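Local structure of MdcA (Pseudomonas aeruginosa, 5VIT) at residues E177-A180 and I185-V188; A267-L272 and W289-H294; R504-G509 and L513-G518. The protein is the alpha subunit of malonate decarboxylase and probably transfers malonyl to the acyl carrier protein of the complex in exchange for its acetyl group. One frame throughout, in Å; residues are numbered along the deposited sequence.

How the contacts relate
Following the chain from the N terminus, the three contacts come in series, and none encloses or crosses another. Contact 1 closes a four-residue connection between helix 172-180 and strand 185-190, on the eight-stranded parallel sheet of the N-terminal half. Contact 2 spans sixteen residues. It ties helix 263-278 to strand 288-290 and the loop that follows it, in the mixed sheet that comes next. Contact 3 closes a short turn round strand 511-512, the last strand in the order of that same mixed sheet. Contacts 1 and 2 lie on opposite sides of the chain's centre, their centres about 34 Å apart. Contacts 2 and 3 are closer, with nearest atoms about 11 Å apart.

Contact 1 (E177-A180 and I185-V188); sequences EPTA and IVIV
T179 and V186 face each other across a small apolar contact between the end of a helix and the start of a strand. Their CA-CB bonds point toward the opposite segment. V186 CG2 is the methyl that does most of the touching. It lies 3.9 Å from T179 CB and 3.9 Å from the backbone N of A180. The CB of A180 adds a looser touch, 4.2 Å from V186 CG2. V186 CG1 is anti to the backbone N (chi1 174°), which turns CG2 to the helix.

T179 splits its two branches between different tasks. Its CG2 methyl lies beside V186 CG2 and rests on the backbone of I185, 3.8 Å from I185 N. Its OG1 turns back and bonds to L175 O, one helical turn earlier, so the hydroxyl is satisfied within its own helix. The methyl is then the branch presented to the strand. The CA-CB bond of I185 points away from the helix, and I185 offers mainly backbone here.

Helix 172-180 thus packs its last turn on one face of the parallel sheet. Strand 185-190 runs between strands 149-154 and 212-215. T179 also touches A150 on the first of these, while I185 turns to helices 13-23 and 39-46.

Contact 2 (A267-L272 and W289-H294); sequences AIELIL and WTLNPH
A buried carboxylate and a buried imidazole meet here: E269 of the helix accepts from H294 in the loop after the strand. The main bond runs from H294 ND1 to E269 OE2, at 2.8 Å with an N-H...O angle of 147°. OE2 lies almost in the ring plane of the histidine. The nitrogen comes to the syn side of that oxygen, 24° out of the carboxylate plane. A second, weak bond links H294 ND1 to E269 OE1 at 3.3 Å.

E269 is extended beyond CG (chi2 162°), which carries its carboxylate across to the loop. Each oxygen has a further partner: T296 OG1 bonds to OE1 and H259 ND1 to OE2. Together H294, H259 and T296 fix the rotation of the carboxylate.

L291 lies over one face of the H294 ring, with CD2 3.6 Å above its plane and offset to the rim. Farther along the helix, L272 CD1 meets W289 CZ2 at 4.2 Å. The methyl comes to the edge of the indole. W289 NE1 bonds to C286 O, and its ring stacks edge-to-face with H259.

N292 of the loop bonds a malonate ion, probably from the crystallisation liquor. The whole is part of the beta-alpha-beta unit 256-259, 263-278 and 288-290: E269 and L272 of its helix reach its second strand, 288-290, and the loop after it.

Contact 3 (R504-G509 and L513-G518); sequences RMRREG and LPEDLG
This is a surface salt bridge with an apolar flank, between R506 near the end of helix 502-507 and the turn after strand 511-512. The bridge rests on R506 NH1 and D516 OD2, 2.9 Å apart in a weak hydrogen bond with an angle of 130°; a further bond from NH1 to D516 OD1 is doubtful, because the position of OD1 is less certain. D516 comes to the edge of the guanidinium, its own plane turned 56° from it.

L513 approaches the same guanidinium from over one face. Its CD1 lies 3.4 Å from R506 NE, offset toward the rim of the group. The two side chains cross at about a right angle. R506 bends at chi2 (-132°) and again at chi3, which brings NH1 back to D516. E515 CG makes a looser touch, 4.0 Å from R506 NH1.

Within the helix segment, R504 NE makes a salt bridge to E508 OE2 at 3.0 Å, though its hydrogen bond is weak. Acidic and basic side chains of neighbouring protein chains pair with R504 and E508 in turn.

The helix closes with a Schellman motif at G509, whose phi is positive. The chain then passes through strand 511-512 into the 3-10 segment 514-516, whose D516 is tied back to the helix.

Contact 1 (E177-A180 and I185-V188)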
ATOM      1  N   GLU A 177      16.183  24.791  37.455  1.00 26.11           N
ATOM      2  CA  GLU A 177      16.052  24.030  38.699  1.00 27.59           C
ATOM      3  C   GLU A 177      17.344  23.276  39.060  1.00 27.72           C
ATOM      4  O   GLU A 177      17.792  23.372  40.198  1.00 27.07           O
ATOM      5  CB  GLU A 177      14.858  23.066  38.658  1.00 24.09           C
ATOM      6  CG  GLU A 177      14.735  22.203  39.917  1.00 28.17           C
ATOM      7  CD  GLU A 177      13.340  21.630  40.158  1.00 27.39           C
ATOM      8  OE1 GLU A 177      12.385  21.986  39.437  1.00 32.59           O
ATOM      9  OE2 GLU A 177      13.188  20.825  41.096  1.00 28.87           O
ATOM     10  N   PRO A 178      17.960  22.543  38.106  1.00 27.97           N
ATOM     11  CA  PRO A 178      19.205  21.894  38.547  1.00 23.53           C
ATOM     12  C   PRO A 178      20.335  22.862  38.896  1.00 27.47           C
ATOM     13  O   PRO A 178      21.210  22.459  39.664  1.00 25.97           O
ATOM     14  CB  PRO A 178      19.619  21.014  37.352  1.00 27.55           C
ATOM     15  CG  PRO A 178      18.510  21.054  36.365  1.00 26.32           C
ATOM     16  CD  PRO A 178      17.419  21.958  36.862  1.00 27.82           C
ATOM     17  N   THR A 179      20.325  24.086  38.360  1.00 30.48           N
ATOM     18  CA  THR A 179      21.391  25.056  38.629  1.00 29.32           C
ATOM     19  C   THR A 179      21.151  25.773  39.946  1.00 29.37           C
ATOM     20  O   THR A 179      22.061  25.904  40.765  1.00 29.22           O
ATOM     21  CB  THR A 179      21.523  26.127  37.514  1.00 32.07           C
ATOM     22  OG1 THR A 179      21.288  25.539  36.232  1.00 31.52           O
ATOM     23  CG2 THR A 179      22.930  26.767  37.531  1.00 30.49           C
ATOM     24  N   ALA A 180      19.923  26.237  40.147  1.00 26.48           N
ATOM     25  CA  ALA A 180      19.567  26.935  41.375  1.00 30.07           C
ATOM     26  C   ALA A 180      19.751  26.055  42.608  1.00 30.26           C
ATOM     27  O   ALA A 180      20.146  26.547  43.659  1.00 29.54           O
ATOM     28  CB  ALA A 180      18.132  27.437  41.310  1.00 27.60           C
ATOM     29  N   ILE A 185      24.948  29.215  39.651  1.00 31.38           N
ATOM     30  CA  ILE A 185      24.556  30.616  39.509  1.00 35.83           C
ATOM     31  C   ILE A 185      23.569  30.851  38.348  1.00 33.25           C
ATOM     32  O   ILE A 185      23.853  30.475  37.206  1.00 31.30           O
ATOM     33  CB  ILE A 185      25.812  31.506  39.347  1.00 37.24           C
ATOM     34  CG1 ILE A 185      26.436  31.747  40.729  1.00 36.96           C
ATOM     35  CG2 ILE A 185      25.474  32.840  38.647  1.00 34.36           C
ATOM     36  CD1 ILE A 185      27.696  32.526  40.717  1.00 42.51           C
ATOM     37  N   VAL A 186      22.421  31.464  38.654  1.00 28.40           N
ATOM     38  CA  VAL A 186      21.362  31.693  37.662  1.00 34.36           C
ATOM     39  C   VAL A 186      21.182  33.166  37.258  1.00 31.69           C
ATOM     40  O   VAL A 186      20.722  33.995  38.048  1.00 33.88           O
ATOM     41  CB  VAL A 186      19.997  31.169  38.165  1.00 31.02           C
ATOM     42  CG1 VAL A 186      18.892  31.553  37.179  1.00 29.89           C
ATOM     43  CG2 VAL A 186      20.044  29.659  38.351  1.00 32.06           C
ATOM     44  N   ILE A 187      21.514  33.474  36.008  1.00 37.88           N
ATOM     45  CA  ILE A 187      21.372  34.830  35.478  1.00 33.32           C
ATOM     46  C   ILE A 187      20.274  34.868  34.430  1.00 34.73           C
ATOM     47  O   ILE A 187      20.317  34.124  33.451  1.00 32.62           O
ATOM     48  CB  ILE A 187      22.675  35.335  34.851  1.00 33.56           C
ATOM     49  CG1 ILE A 187      23.847  35.190  35.827  1.00 35.86           C
ATOM     50  CG2 ILE A 187      22.536  36.788  34.420  1.00 36.69           C
ATOM     51  CD1 ILE A 187      25.193  35.400  35.162  1.00 34.44           C
ATOM     52  N   VAL A 188      19.300  35.748  34.637  1.00 33.16           N
ATOM     53  CA  VAL A 188      18.152  35.877  33.753  1.00 32.49           C
ATOM     54  C   VAL A 188      18.138  37.252  33.070  1.00 38.37           C
ATOM     55  O   VAL A 188      18.165  38.283  33.739  1.00 40.01           O
ATOM     56  CB  VAL A 188      16.840  35.654  34.551  1.00 35.94           C
ATOM     57  CG1 VAL A 188      15.610  35.842  33.682  1.00 33.02           C
ATOM     58  CG2 VAL A 188      16.843  34.265  35.187  1.00 31.44           C
TER

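Contact 2 (A267-L272 and W289-H294)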
ATOM      1  N   ALA A 267       1.166  19.640   6.141  1.00 23.86           N
ATOM      2  CA  ALA A 267       0.159  19.218   5.165  1.00 24.38           C
ATOM      3  C   ALA A 267      -0.960  18.370   5.782  1.00 25.94           C
ATOM      4  O   ALA A 267      -2.142  18.516   5.430  1.00 29.29           O
ATOM      5  CB  ALA A 267       0.840  18.441   4.009  1.00 25.45           C
ATOM      6  N   ILE A 268      -0.596  17.458   6.672  1.00 24.08           N
ATOM      7  CA  ILE A 268      -1.604  16.709   7.405  1.00 25.48           C
ATOM      8  C   ILE A 268      -2.538  17.682   8.152  1.00 23.89           C
ATOM      9  O   ILE A 268      -3.762  17.612   8.015  1.00 25.73           O
ATOM     10  CB  ILE A 268      -0.961  15.732   8.410  1.00 24.22           C
ATOM     11  CG1 ILE A 268      -0.102  14.703   7.672  1.00 20.60           C
ATOM     12  CG2 ILE A 268      -2.042  15.087   9.306  1.00 20.09           C
ATOM     13  CD1 ILE A 268       0.737  13.855   8.576  1.00 22.87           C
ATOM     14  N   GLU A 269      -1.945  18.590   8.923  1.00 20.84           N
ATOM     15  CA  GLU A 269      -2.709  19.555   9.697  1.00 25.34           C
ATOM     16  C   GLU A 269      -3.688  20.353   8.809  1.00 27.79           C
ATOM     17  O   GLU A 269      -4.873  20.495   9.146  1.00 27.86           O
ATOM     18  CB  GLU A 269      -1.758  20.495  10.438  1.00 27.23           C
ATOM     19  CG  GLU A 269      -0.790  19.764  11.369  1.00 24.79           C
ATOM     20  CD  GLU A 269       0.391  20.622  11.754  1.00 25.95           C
ATOM     21  OE1 GLU A 269       0.263  21.861  11.682  1.00 29.90           O
ATOM     22  OE2 GLU A 269       1.456  20.071  12.128  1.00 28.55           O
ATOM     23  N   LEU A 270      -3.207  20.808   7.653  1.00 24.59           N
ATOM     24  CA  LEU A 270      -4.012  21.642   6.763  1.00 25.36           C
ATOM     25  C   LEU A 270      -5.098  20.888   5.984  1.00 25.37           C
ATOM     26  O   LEU A 270      -6.005  21.524   5.446  1.00 28.33           O
ATOM     27  CB  LEU A 270      -3.103  22.400   5.785  1.00 26.33           C
ATOM     28  CG  LEU A 270      -2.292  23.490   6.502  1.00 26.32           C
ATOM     29  CD1 LEU A 270      -1.210  24.026   5.618  1.00 28.13           C
ATOM     30  CD2 LEU A 270      -3.189  24.638   6.994  1.00 26.98           C
ATOM     31  N   ILE A 271      -5.060  19.559   5.938  1.00 23.06           N
ATOM     32  CA  ILE A 271      -6.149  18.875   5.237  1.00 25.91           C
ATOM     33  C   ILE A 271      -7.072  18.047   6.139  1.00 23.51           C
ATOM     34  O   ILE A 271      -8.010  17.414   5.651  1.00 25.09           O
ATOM     35  CB  ILE A 271      -5.616  17.976   4.080  1.00 24.58           C
ATOM     36  CG1 ILE A 271      -4.916  16.716   4.612  1.00 26.08           C
ATOM     37  CG2 ILE A 271      -4.716  18.797   3.173  1.00 22.34           C
ATOM     38  CD1 ILE A 271      -4.478  15.740   3.528  1.00 23.06           C
ATOM     39  N   LEU A 272      -6.852  18.079   7.448  1.00 26.95           N
ATOM     40  CA  LEU A 272      -7.852  17.508   8.360  1.00 28.33           C
ATOM     41  C   LEU A 272      -9.265  18.099   8.135  1.00 30.04           C
ATOM     42  O   LEU A 272     -10.239  17.340   8.033  1.00 30.00           O
ATOM     43  CB  LEU A 272      -7.431  17.694   9.822  1.00 26.51           C
ATOM     44  CG  LEU A 272      -6.313  16.776  10.315  1.00 29.45           C
ATOM     45  CD1 LEU A 272      -5.916  17.122  11.749  1.00 25.39           C
ATOM     46  CD2 LEU A 272      -6.747  15.305  10.212  1.00 29.66           C
ATOM     47  N   TRP A 289      -3.196  16.834  21.576  1.00 25.67           N
ATOM     48  CA  TRP A 289      -1.902  17.081  20.962  1.00 27.40           C
ATOM     49  C   TRP A 289      -0.830  17.459  21.963  1.00 27.14           C
ATOM     50  O   TRP A 289      -1.089  18.193  22.925  1.00 28.57           O
ATOM     51  CB  TRP A 289      -2.011  18.193  19.907  1.00 23.79           C
ATOM     52  CG  TRP A 289      -2.950  17.858  18.806  1.00 25.15           C
ATOM     53  CD1 TRP A 289      -4.304  17.743  18.895  1.00 22.75           C
ATOM     54  CD2 TRP A 289      -2.615  17.619  17.432  1.00 23.82           C
ATOM     55  NE1 TRP A 289      -4.833  17.425  17.670  1.00 24.62           N
ATOM     56  CE2 TRP A 289      -3.818  17.346  16.752  1.00 25.69           C
ATOM     57  CE3 TRP A 289      -1.415  17.599  16.716  1.00 22.98           C
ATOM     58  CZ2 TRP A 289      -3.857  17.049  15.385  1.00 23.04           C
ATOM     59  CZ3 TRP A 289      -1.453  17.307  15.357  1.00 27.78           C
ATOM     60  CH2 TRP A 289      -2.669  17.035  14.710  1.00 23.50           C
ATOM     61  N   THR A 290       0.374  16.938  21.728  1.00 25.18           N
ATOM     62  CA  THR A 290       1.599  17.527  22.267  1.00 23.78           C
ATOM     63  C   THR A 290       2.275  18.186  21.070  1.00 26.06           C
ATOM     64  O   THR A 290       2.794  17.503  20.190  1.00 23.03           O
ATOM     65  CB  THR A 290       2.544  16.485  22.899  1.00 22.54           C
ATOM     66  OG1 THR A 290       2.855  15.487  21.912  1.00 24.54           O
ATOM     67  CG2 THR A 290       1.886  15.820  24.100  1.00 20.97           C
ATOM     68  N   LEU A 291       2.247  19.509  21.024  1.00 25.45           N
ATOM     69  CA  LEU A 291       2.665  20.228  19.844  1.00 22.05           C
ATOM     70  C   LEU A 291       2.965  21.671  20.170  1.00 24.97           C
ATOM     71  O   LEU A 291       2.283  22.295  21.008  1.00 26.66           O
ATOM     72  CB  LEU A 291       1.568  20.171  18.767  1.00 25.47           C
ATOM     73  CG  LEU A 291       2.010  20.358  17.310  1.00 23.61           C
ATOM     74  CD1 LEU A 291       2.741  19.130  16.835  1.00 21.53           C
ATOM     75  CD2 LEU A 291       0.814  20.610  16.420  1.00 27.65           C
ATOM     76  N   ASN A 292       3.963  22.229  19.499  1.00 24.61           N
ATOM     77  CA  ASN A 292       4.079  23.690  19.473  1.00 26.24           C
ATOM     78  C   ASN A 292       2.826  24.283  18.842  1.00 25.33           C
ATOM     79  O   ASN A 292       2.100  23.582  18.132  1.00 26.52           O
ATOM     80  CB  ASN A 292       5.328  24.115  18.721  1.00 25.52           C
ATOM     81  CG  ASN A 292       6.580  23.820  19.500  1.00 24.08           C
ATOM     82  OD1 ASN A 292       6.827  24.426  20.548  1.00 25.16           O
ATOM     83  ND2 ASN A 292       7.380  22.885  19.003  1.00 22.85           N
ATOM     84  N   PRO A 293       2.528  25.557  19.121  1.00 27.22           N
ATOM     85  CA  PRO A 293       1.251  25.985  18.544  1.00 26.04           C
ATOM     86  C   PRO A 293       1.435  26.369  17.075  1.00 26.74           C
ATOM     87  O   PRO A 293       1.548  27.565  16.767  1.00 25.66           O
ATOM     88  CB  PRO A 293       0.854  27.191  19.408  1.00 25.11           C
ATOM     89  CG  PRO A 293       2.182  27.771  19.870  1.00 23.97           C
ATOM     90  CD  PRO A 293       3.155  26.602  19.967  1.00 25.20           C
ATOM     91  N   HIS A 294       1.504  25.355  16.205  1.00 28.36           N
ATOM     92  CA  HIS A 294       1.725  25.553  14.773  1.00 28.66           C
ATOM     93  C   HIS A 294       0.650  26.465  14.218  1.00 29.33           C
ATOM     94  O   HIS A 294      -0.535  26.158  14.360  1.00 28.91           O
ATOM     95  CB  HIS A 294       1.671  24.235  13.986  1.00 27.71           C
ATOM     96  CG  HIS A 294       2.746  23.234  14.321  1.00 30.04           C
ATOM     97  ND1 HIS A 294       2.779  21.993  13.761  1.00 28.63           N
ATOM     98  CD2 HIS A 294       3.796  23.323  15.178  1.00 27.78           C
ATOM     99  CE1 HIS A 294       3.834  21.328  14.242  1.00 26.19           C
ATOM    100  NE2 HIS A 294       4.460  22.108  15.081  1.00 27.44           N
TER

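Contact 3 (R504-G509 and L513-G518)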
ATOM      1  N   ARG A 504       1.420  -9.264  -3.782  1.00 25.98           N
ATOM      2  CA  ARG A 504       1.378 -10.080  -2.585  1.00 29.51           C
ATOM      3  C   ARG A 504       1.498  -9.250  -1.307  1.00 29.10           C
ATOM      4  O   ARG A 504       0.769  -9.482  -0.335  1.00 29.86           O
ATOM      5  CB  ARG A 504       2.499 -11.117  -2.641  1.00 35.88           C
ATOM      6  CG  ARG A 504       2.676 -11.948  -1.381  1.00 37.99           C
ATOM      7  CD  ARG A 504       3.185 -13.315  -1.771  1.00 39.03           C
ATOM      8  NE  ARG A 504       2.686 -14.328  -0.857  1.00 52.71           N
ATOM      9  CZ  ARG A 504       1.989 -15.395  -1.230  1.00 51.65           C
ATOM     10  NH1 ARG A 504       1.693 -15.599  -2.513  1.00 42.95           N
ATOM     11  NH2 ARG A 504       1.589 -16.259  -0.305  1.00 54.01           N
ATOM     12  N   MET A 505       2.420  -8.289  -1.304  1.00 24.63           N
ATOM     13  CA  MET A 505       2.619  -7.461  -0.124  1.00 24.89           C
ATOM     14  C   MET A 505       1.382  -6.611   0.132  1.00 26.52           C
ATOM     15  O   MET A 505       0.984  -6.412   1.282  1.00 25.80           O
ATOM     16  CB  MET A 505       3.865  -6.608  -0.287  1.00 27.85           C
ATOM     17  CG  MET A 505       5.115  -7.485  -0.472  1.00 32.94           C
ATOM     18  SD  MET A 505       6.662  -6.578  -0.615  1.00 31.68           S
ATOM     19  CE  MET A 505       6.880  -6.031   1.069  1.00 33.20           C
ATOM     20  N   ARG A 506       0.752  -6.154  -0.944  1.00 24.76           N
ATOM     21  CA  ARG A 506      -0.502  -5.407  -0.853  1.00 28.99           C
ATOM     22  C   ARG A 506      -1.627  -6.235  -0.225  1.00 26.65           C
ATOM     23  O   ARG A 506      -2.279  -5.830   0.740  1.00 28.23           O
ATOM     24  CB  ARG A 506      -0.934  -4.957  -2.237  1.00 24.61           C
ATOM     25  CG  ARG A 506       0.017  -3.978  -2.889  1.00 28.66           C
ATOM     26  CD  ARG A 506      -0.789  -2.858  -3.413  1.00 30.14           C
ATOM     27  NE  ARG A 506      -1.015  -2.884  -4.835  1.00 34.87           N
ATOM     28  CZ  ARG A 506      -2.058  -2.315  -5.429  1.00 34.37           C
ATOM     29  NH1 ARG A 506      -3.003  -1.716  -4.712  1.00 31.29           N
ATOM     30  NH2 ARG A 506      -2.164  -2.367  -6.747  1.00 32.24           N
ATOM     31  N   ARG A 507      -1.840  -7.399  -0.817  1.00 26.32           N
ATOM     32  CA  ARG A 507      -2.850  -8.335  -0.391  1.00 30.47           C
ATOM     33  C   ARG A 507      -2.660  -8.798   1.062  1.00 30.67           C
ATOM     34  O   ARG A 507      -3.631  -8.905   1.799  1.00 28.28           O
ATOM     35  CB  ARG A 507      -2.850  -9.527  -1.336  1.00 27.23           C
ATOM     36  CG  ARG A 507      -4.083 -10.395  -1.243  1.00 31.65           C
ATOM     37  CD  ARG A 507      -4.046 -11.498  -2.297  1.00 33.17           C
ATOM     38  NE  ARG A 507      -2.711 -12.083  -2.481  1.00 41.66           N
ATOM     39  CZ  ARG A 507      -2.198 -12.948  -1.594  1.00 43.11           C
ATOM     40  NH1 ARG A 507      -2.930 -13.305  -0.512  1.00 34.14           N
ATOM     41  NH2 ARG A 507      -0.975 -13.487  -1.762  1.00 40.06           N
ATOM     42  N   GLU A 508      -1.420  -9.050   1.472  1.00 28.88           N
ATOM     43  CA  GLU A 508      -1.138  -9.459   2.850  1.00 29.97           C
ATOM     44  C   GLU A 508      -1.175  -8.305   3.857  1.00 28.87           C
ATOM     45  O   GLU A 508      -1.053  -8.524   5.054  1.00 27.80           O
ATOM     46  CB  GLU A 508       0.207 -10.172   2.912  1.00 29.39           C
ATOM     47  CG  GLU A 508       0.160 -11.467   2.115  1.00 38.78           C
ATOM     48  CD  GLU A 508       1.440 -12.242   2.150  1.00 40.94           C
ATOM     49  OE1 GLU A 508       2.455 -11.689   2.616  1.00 41.69           O
ATOM     50  OE2 GLU A 508       1.428 -13.411   1.706  1.00 44.58           O
ATOM     51  N   GLY A 509      -1.361  -7.083   3.368  1.00 27.47           N
ATOM     52  CA  GLY A 509      -1.404  -5.924   4.240  1.00 26.54           C
ATOM     53  C   GLY A 509      -0.054  -5.441   4.741  1.00 24.62           C
ATOM     54  O   GLY A 509      -0.007  -4.640   5.665  1.00 23.64           O
ATOM     55  N   LEU A 513      -0.727   0.731  -0.991  1.00 21.97           N
ATOM     56  CA  LEU A 513      -0.557   1.809  -1.962  1.00 28.46           C
ATOM     57  C   LEU A 513      -1.747   2.721  -1.758  1.00 27.65           C
ATOM     58  O   LEU A 513      -2.719   2.301  -1.128  1.00 26.11           O
ATOM     59  CB  LEU A 513      -0.499   1.277  -3.395  1.00 28.06           C
ATOM     60  CG  LEU A 513       0.598   0.285  -3.758  1.00 31.26           C
ATOM     61  CD1 LEU A 513       0.651   0.090  -5.272  1.00 29.04           C
ATOM     62  CD2 LEU A 513       1.932   0.734  -3.209  1.00 28.27           C
ATOM     63  N   PRO A 514      -1.682   3.969  -2.267  1.00 30.42           N
ATOM     64  CA  PRO A 514      -2.845   4.867  -2.130  1.00 27.53           C
ATOM     65  C   PRO A 514      -4.160   4.212  -2.557  1.00 30.48           C
ATOM     66  O   PRO A 514      -5.157   4.385  -1.859  1.00 26.41           O
ATOM     67  CB  PRO A 514      -2.505   6.054  -3.043  1.00 31.84           C
ATOM     68  CG  PRO A 514      -1.207   5.693  -3.743  1.00 34.92           C
ATOM     69  CD  PRO A 514      -0.545   4.622  -2.939  1.00 30.57           C
ATOM     70  N   GLU A 515      -4.152   3.420  -3.630  1.00 28.81           N
ATOM     71  CA  GLU A 515      -5.402   2.854  -4.132  1.00 34.83           C
ATOM     72  C   GLU A 515      -5.891   1.720  -3.231  1.00 34.61           C
ATOM     73  O   GLU A 515      -7.068   1.354  -3.294  1.00 33.84           O
ATOM     74  CB  GLU A 515      -5.276   2.379  -5.606  1.00 32.66           C
ATOM     75  CG  GLU A 515      -3.909   1.900  -6.059  1.00 41.79           C
ATOM     76  CD  GLU A 515      -2.878   3.026  -6.244  1.00 39.59           C
ATOM     77  OE1 GLU A 515      -1.850   2.982  -5.550  1.00 39.07           O
ATOM     78  OE2 GLU A 515      -3.066   3.937  -7.082  1.00 42.88           O
ATOM     79  N   ASP A 516      -5.019   1.184  -2.371  1.00 30.55           N
ATOM     80  CA  ASP A 516      -5.488   0.283  -1.313  1.00 26.95           C
ATOM     81  C   ASP A 516      -6.267   1.023  -0.238  1.00 31.53           C
ATOM     82  O   ASP A 516      -6.936   0.402   0.594  1.00 29.76           O
ATOM     83  CB  ASP A 516      -4.332  -0.445  -0.650  1.00 25.60           C
ATOM     84  CG  ASP A 516      -3.661  -1.416  -1.574  1.00 32.65           C
ATOM     85  OD1 ASP A 516      -2.416  -1.355  -1.692  1.00 27.27           O
ATOM     86  OD2 ASP A 516      -4.378  -2.230  -2.186  1.00 29.66           O
ATOM     87  N   LEU A 517      -6.156   2.344  -0.244  1.00 25.03           N
ATOM     88  CA  LEU A 517      -6.683   3.151   0.827  1.00 29.57           C
ATOM     89  C   LEU A 517      -7.879   3.934   0.328  1.00 30.08           C
ATOM     90  O   LEU A 517      -8.417   4.783   1.039  1.00 31.09           O
ATOM     91  CB  LEU A 517      -5.599   4.107   1.363  1.00 29.87           C
ATOM     92  CG  LEU A 517      -4.300   3.502   1.909  1.00 30.84           C
ATOM     93  CD1 LEU A 517      -3.261   4.593   2.218  1.00 26.34           C
ATOM     94  CD2 LEU A 517      -4.593   2.683   3.166  1.00 25.34           C
ATOM     95  N   GLY A 518      -8.264   3.668  -0.915  1.00 31.17           N
ATOM     96  CA  GLY A 518      -9.337   4.398  -1.566  1.00 31.05           C
ATOM     97  C   GLY A 518      -8.916   5.781  -2.026  1.00 31.52           C
ATOM     98  O   GLY A 518      -9.738   6.689  -2.177  1.00 36.85           O
TER